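PDB 6SER: START domain-containing protein 10 from Homo sapiens, which transfers phosphatidylcholine and phosphatidylethanolamine between membranes, preferring species with a palmitoyl or stearoyl chain at sn-1 and an unsaturated 18-carbon chain at sn-2. Local coordinates for residues V85-E90 with K234-P239; L172-S175 with C181-T184. All blocks are in the same frame, centred on the assembly; numbering follows the deposited sequence.

Interaction 1 (V85-E90 with K234-P239)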
loop_
_atom_site.group_PDB
_atom_site.type_symbol
_atom_site.label_atom_id
_atom_site.label_comp_id
_atom_site.label_asym_id
_atom_site.label_seq_id
_atom_site.Cartn_x
_atom_site.Cartn_y
_atom_site.Cartn_z
ATOM N N VAL A 85 -10.943 -4.797 -2.700
ATOM C CA VAL A 85 -10.076 -4.532 -3.843
ATOM C C VAL A 85 -8.635 -4.342 -3.388
ATOM O O VAL A 85 -7.698 -4.855 -4.011
ATOM C CB VAL A 85 -10.606 -3.311 -4.612
ATOM C CG1 VAL A 85 -9.617 -2.875 -5.687
ATOM C CG2 VAL A 85 -11.966 -3.639 -5.202
ATOM N N LEU A 86 -8.435 -3.613 -2.289
ATOM C CA LEU A 86 -7.089 -3.478 -1.751
ATOM C C LEU A 86 -6.524 -4.820 -1.302
ATOM O O LEU A 86 -5.320 -5.053 -1.434
ATOM C CB LEU A 86 -7.081 -2.483 -0.592
ATOM C CG LEU A 86 -7.303 -1.025 -1.014
ATOM C CD1 LEU A 86 -7.279 -0.077 0.184
ATOM C CD2 LEU A 86 -6.269 -0.628 -2.037
ATOM N N HIS A 87 -7.370 -5.718 -0.796
ATOM C CA HIS A 87 -6.884 -6.995 -0.285
ATOM C C HIS A 87 -6.645 -8.024 -1.387
ATOM O O HIS A 87 -5.791 -8.900 -1.224
ATOM C CB HIS A 87 -7.876 -7.570 0.730
ATOM C CG HIS A 87 -7.552 -7.238 2.157
ATOM N ND1 HIS A 87 -6.429 -7.716 2.794
ATOM C CD2 HIS A 87 -8.225 -6.505 3.081
ATOM C CE1 HIS A 87 -6.414 -7.283 4.045
ATOM N NE2 HIS A 87 -7.490 -6.542 4.242
ATOM N N ASP A 88 -7.372 -7.939 -2.506
ATOM C CA ASP A 88 -7.444 -9.030 -3.481
ATOM C C ASP A 88 -6.197 -9.046 -4.353
ATOM O O ASP A 88 -6.155 -8.428 -5.418
ATOM C CB ASP A 88 -8.699 -8.891 -4.338
ATOM C CG ASP A 88 -9.037 -10.169 -5.093
ATOM O OD1 ASP A 88 -10.219 -10.557 -5.104
ATOM O OD2 ASP A 88 -8.115 -10.785 -5.672
ATOM N N ILE A 89 -5.185 -9.806 -3.917
ATOM C CA ILE A 89 -3.938 -9.928 -4.679
ATOM C C ILE A 89 -4.212 -10.389 -6.103
ATOM O O ILE A 89 -3.621 -9.873 -7.061
ATOM C CB ILE A 89 -2.952 -10.878 -3.970
ATOM C CG1 ILE A 89 -2.328 -10.194 -2.760
ATOM C CG2 ILE A 89 -1.837 -11.296 -4.912
ATOM C CD1 ILE A 89 -2.840 -10.702 -1.467
ATOM N N GLU A 90 -5.107 -11.366 -6.266
ATOM C CA GLU A 90 -5.374 -11.921 -7.590
ATOM C C GLU A 90 -5.921 -10.867 -8.544
ATOM O O GLU A 90 -5.511 -10.800 -9.709
ATOM C CB GLU A 90 -6.360 -13.084 -7.478
ATOM C CG GLU A 90 -6.815 -13.577 -8.824
ATOM C CD GLU A 90 -7.874 -14.677 -8.745
ATOM O OE1 GLU A 90 -7.970 -15.442 -9.715
ATOM O OE2 GLU A 90 -8.607 -14.774 -7.740
ATOM N N LYS A 234 -12.636 -15.186 0.154
ATOM C CA LYS A 234 -12.100 -13.899 0.589
ATOM C C LYS A 234 -11.389 -14.140 1.907
ATOM O O LYS A 234 -11.929 -13.859 2.987
ATOM C CB LYS A 234 -13.209 -12.854 0.741
ATOM C CG LYS A 234 -13.921 -12.502 -0.550
ATOM C CD LYS A 234 -14.945 -11.403 -0.326
ATOM C CE LYS A 234 -15.611 -11.010 -1.627
ATOM N NZ LYS A 234 -16.610 -9.918 -1.432
ATOM N N PRO A 235 -10.173 -14.691 1.864
ATOM C CA PRO A 235 -9.452 -14.991 3.113
ATOM C C PRO A 235 -9.147 -13.777 3.965
ATOM O O PRO A 235 -8.868 -13.954 5.156
ATOM C CB PRO A 235 -8.158 -15.661 2.624
ATOM C CG PRO A 235 -7.999 -15.217 1.195
ATOM C CD PRO A 235 -9.419 -15.133 0.676
ATOM N N TRP A 236 -9.160 -12.559 3.405
ATOM C CA TRP A 236 -8.955 -11.377 4.243
ATOM C C TRP A 236 -10.135 -11.134 5.174
ATOM O O TRP A 236 -9.974 -10.490 6.218
ATOM C CB TRP A 236 -8.698 -10.140 3.380
ATOM C CG TRP A 236 -9.706 -9.913 2.286
ATOM C CD1 TRP A 236 -10.807 -9.093 2.336
ATOM C CD2 TRP A 236 -9.691 -10.483 0.970
ATOM N NE1 TRP A 236 -11.478 -9.128 1.135
ATOM C CE2 TRP A 236 -10.816 -9.974 0.281
ATOM C CE3 TRP A 236 -8.847 -11.383 0.311
ATOM C CZ2 TRP A 236 -11.106 -10.325 -1.034
ATOM C CZ3 TRP A 236 -9.145 -11.738 -0.996
ATOM C CH2 TRP A 236 -10.264 -11.209 -1.652
ATOM N N LEU A 237 -11.318 -11.635 4.814
ATOM C CA LEU A 237 -12.483 -11.599 5.692
ATOM C C LEU A 237 -12.624 -12.868 6.521
ATOM O O LEU A 237 -13.168 -12.818 7.628
ATOM C CB LEU A 237 -13.764 -11.397 4.869
ATOM C CG LEU A 237 -13.793 -10.185 3.942
ATOM C CD1 LEU A 237 -15.135 -10.069 3.215
ATOM C CD2 LEU A 237 -13.492 -8.923 4.748
ATOM N N HIS A 238 -12.144 -14.006 6.013
ATOM C CA HIS A 238 -12.290 -15.302 6.679
ATOM C C HIS A 238 -10.913 -15.938 6.767
ATOM O O HIS A 238 -10.478 -16.637 5.843
ATOM C CB HIS A 238 -13.277 -16.194 5.931
ATOM C CG HIS A 238 -14.572 -15.514 5.626
ATOM N ND1 HIS A 238 -15.505 -15.227 6.598
ATOM C CD2 HIS A 238 -15.077 -15.035 4.464
ATOM C CE1 HIS A 238 -16.536 -14.613 6.046
ATOM N NE2 HIS A 238 -16.303 -14.487 4.751
ATOM N N PRO A 239 -10.194 -15.712 7.864
ATOM C CA PRO A 239 -8.789 -16.148 7.914
ATOM C C PRO A 239 -8.619 -17.654 7.924
ATOM O O PRO A 239 -7.516 -18.132 7.633
ATOM C CB PRO A 239 -8.261 -15.504 9.205
ATOM C CG PRO A 239 -9.485 -15.170 10.010
ATOM C CD PRO A 239 -10.590 -14.920 9.041
#
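With chi1 of 51°, Trp-236 tucks CG between its own backbone N and carbonyl carbon, which directs the indole back toward His-87, itself turned by an unusual chi1 of -95°. The two side chains run antiparallel over one another with their rings nearly parallel, planes 5° apart. The imidazole and the five-membered indole ring are so displaced, centroids 4.6 Å apart, that little of either lies above the other. Each ring instead receives the other residue's methylene in a reciprocal pair of CH-pi contacts: His-87 CB sits 3.5 Å from the centroid of the Trp-236 five-membered ring, and Trp-236 CB lies 3.4 Å from that of the His-87 ring. Lys-234 CB packs on the opposite indole face. Farther along the indole, the Asp-88 carboxylate approaches the six-membered ring obliquely, OD1 coming within 3.5 Å of Trp-236 CH2. Asp-88 is the N-cap of helix 89-95: its OD2 accepts from Tyr-91 N, while OD1 bonds to Tyr-222 OH of helix 197-227. Trp-236 NE1 hydrogen-bonds to Asp-84 OD1, while OD2 of the same carboxylate forms a salt bridge with Lys-234 NZ, so the indole is fixed at its nitrogen as well as across its face. No hydrogen bond joins the two segments directly. Lys-234 O accepts from both Leu-237 N and His-238 N, which holds the loop in a turn. Through the stacked faces of Trp-236 and His-87, the loop that follows the long C-terminal helix 197-227 of the START fold lies against the junction of helices 79-87 and 89-95.

Interaction 2 (L172-S175 with C181-T184)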
loop_
_atom_site.group_PDB
_atom_site.type_symbol
_atom_site.label_atom_id
_atom_site.label_comp_id
_atom_site.label_asym_id
_atom_site.label_seq_id
_atom_site.Cartn_x
_atom_site.Cartn_y
_atom_site.Cartn_z
ATOM N N LEU A 172 -6.335 4.329 4.522
ATOM C CA LEU A 172 -7.417 4.538 5.472
ATOM C C LEU A 172 -8.699 4.626 4.661
ATOM O O LEU A 172 -8.820 5.484 3.778
ATOM C CB LEU A 172 -7.206 5.807 6.308
ATOM C CG LEU A 172 -8.414 6.196 7.154
ATOM C CD1 LEU A 172 -8.554 5.208 8.287
ATOM C CD2 LEU A 172 -8.254 7.620 7.682
ATOM N N ILE A 173 -9.626 3.712 4.914
ATOM C CA ILE A 173 -10.934 3.743 4.279
ATOM C C ILE A 173 -11.929 4.202 5.335
ATOM O O ILE A 173 -12.045 3.591 6.403
ATOM C CB ILE A 173 -11.317 2.375 3.688
ATOM C CG1 ILE A 173 -10.231 1.872 2.725
ATOM C CG2 ILE A 173 -12.667 2.454 2.960
ATOM C CD1 ILE A 173 -10.520 0.508 2.138
ATOM N N GLN A 174 -12.610 5.306 5.070
ATOM C CA GLN A 174 -13.620 5.827 5.978
ATOM C C GLN A 174 -14.967 5.694 5.292
ATOM O O GLN A 174 -15.167 6.245 4.200
ATOM C CB GLN A 174 -13.323 7.278 6.356
ATOM C CG GLN A 174 -12.112 7.418 7.280
ATOM C CD GLN A 174 -11.568 8.833 7.348
ATOM O OE1 GLN A 174 -11.262 9.442 6.320
ATOM N NE2 GLN A 174 -11.434 9.360 8.562
ATOM N N SER A 175 -15.868 4.928 5.902
ATOM C CA SER A 175 -17.219 4.820 5.369
ATOM C C SER A 175 -17.975 6.121 5.598
ATOM O O SER A 175 -17.942 6.685 6.696
ATOM C CB SER A 175 -17.971 3.671 6.021
ATOM O OG SER A 175 -19.284 3.617 5.494
ATOM N N CYS A 181 -17.737 5.986 0.442
ATOM C CA CYS A 181 -16.608 6.006 1.365
ATOM C C CYS A 181 -15.610 7.069 0.918
ATOM O O CYS A 181 -15.720 7.640 -0.171
ATOM C CB CYS A 181 -15.929 4.634 1.446
ATOM S SG CYS A 181 -15.118 4.175 -0.102
ATOM N N VAL A 182 -14.633 7.327 1.787
ATOM C CA VAL A 182 -13.467 8.144 1.470
ATOM C C VAL A 182 -12.225 7.318 1.773
ATOM O O VAL A 182 -12.132 6.702 2.841
ATOM C CB VAL A 182 -13.449 9.461 2.272
ATOM C CG1 VAL A 182 -12.175 10.250 1.996
ATOM C CG2 VAL A 182 -14.683 10.302 1.958
ATOM N N ILE A 183 -11.275 7.293 0.843
ATOM C CA ILE A 183 -10.034 6.550 1.028
ATOM C C ILE A 183 -8.865 7.522 0.968
ATOM O O ILE A 183 -8.785 8.355 0.057
ATOM C CB ILE A 183 -9.869 5.433 -0.016
ATOM C CG1 ILE A 183 -8.554 4.676 0.219
ATOM C CG2 ILE A 183 -9.953 5.986 -1.432
ATOM C CD1 ILE A 183 -8.376 3.457 -0.634
ATOM N N THR A 184 -7.968 7.416 1.947
ATOM C CA THR A 184 -6.738 8.192 1.982
ATOM C C THR A 184 -5.562 7.238 1.832
ATOM O O THR A 184 -5.418 6.293 2.616
ATOM C CB THR A 184 -6.626 8.987 3.282
ATOM O OG1 THR A 184 -7.764 9.854 3.410
ATOM C CG2 THR A 184 -5.334 9.809 3.294
HETATM O O HOH W 1 -9.716 8.429 4.233
#
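Leu-172 and Thr-184 begin a run of four antiparallel pairs in the beta hairpin formed by strands 161-175 and 181-190, part of the curved sheet of the START fold. Leu-172/Thr-184 and Gln-174/Val-182 are the hydrogen-bonded pairs, and each is closed by two nearly straight bonds; that from Gln-174 N to Val-182 O is 2.7 Å long with an N-H...O angle of 177°. Between them, Ile-183 CA contributes a CA-H...O contact of 3.2 Å to Leu-172 O.

The face carrying Ile-173, Cys-181 and Ile-183 is the tightly packed one. The two isoleucines lie side by side and point the same way, with Ile-173 CG1 4.1 Å from Ile-183 CG1. The CG2 branch of Ile-173, anti to the backbone N, extends instead to Cys-181, and Leu-82 of helix 79-87 packs against all three residues. On the reverse face, with Leu-172, Gln-174, Val-182 and Thr-184, side chains meet less closely and water enters. Leu-172 and Thr-184 still pack on Cys-37 of helix 27-38, but Gln-174 is partly exposed, its OE1 lying 4.5 Å from Val-182 CG1. The Gln-174 chain, extended beyond CG, carries its amide over the strands to a water that also lies within hydrogen-bonding distance of Leu-172 O. That water links both strands, with its oxygen 2.8 Å from Gln-174 OE1 and 2.6 Å from Thr-184 OG1.

In the fold
Interactions 1 and 2 have centres about 17 Å apart, yet they meet through Leu-86. Its CD1 lies 3.8 Å from both Ile-173 CD1 and Ile-183 CD1, joining helix 79-87 to the isoleucine face of the hairpin, while His-87, the next residue, turns to the loop at 234-239; through these two neighbours the helix bridges the sheet and the loop beyond the C-terminal helix. Along the chain, 172-175 and 181-184 are nested within the span closed by interaction 1. The side chain of Trp-236 is about 4 Å from a bound PEG, di(hydroxyethyl)ether, probably from the crystallisation liquor, though such molecules often mark pockets.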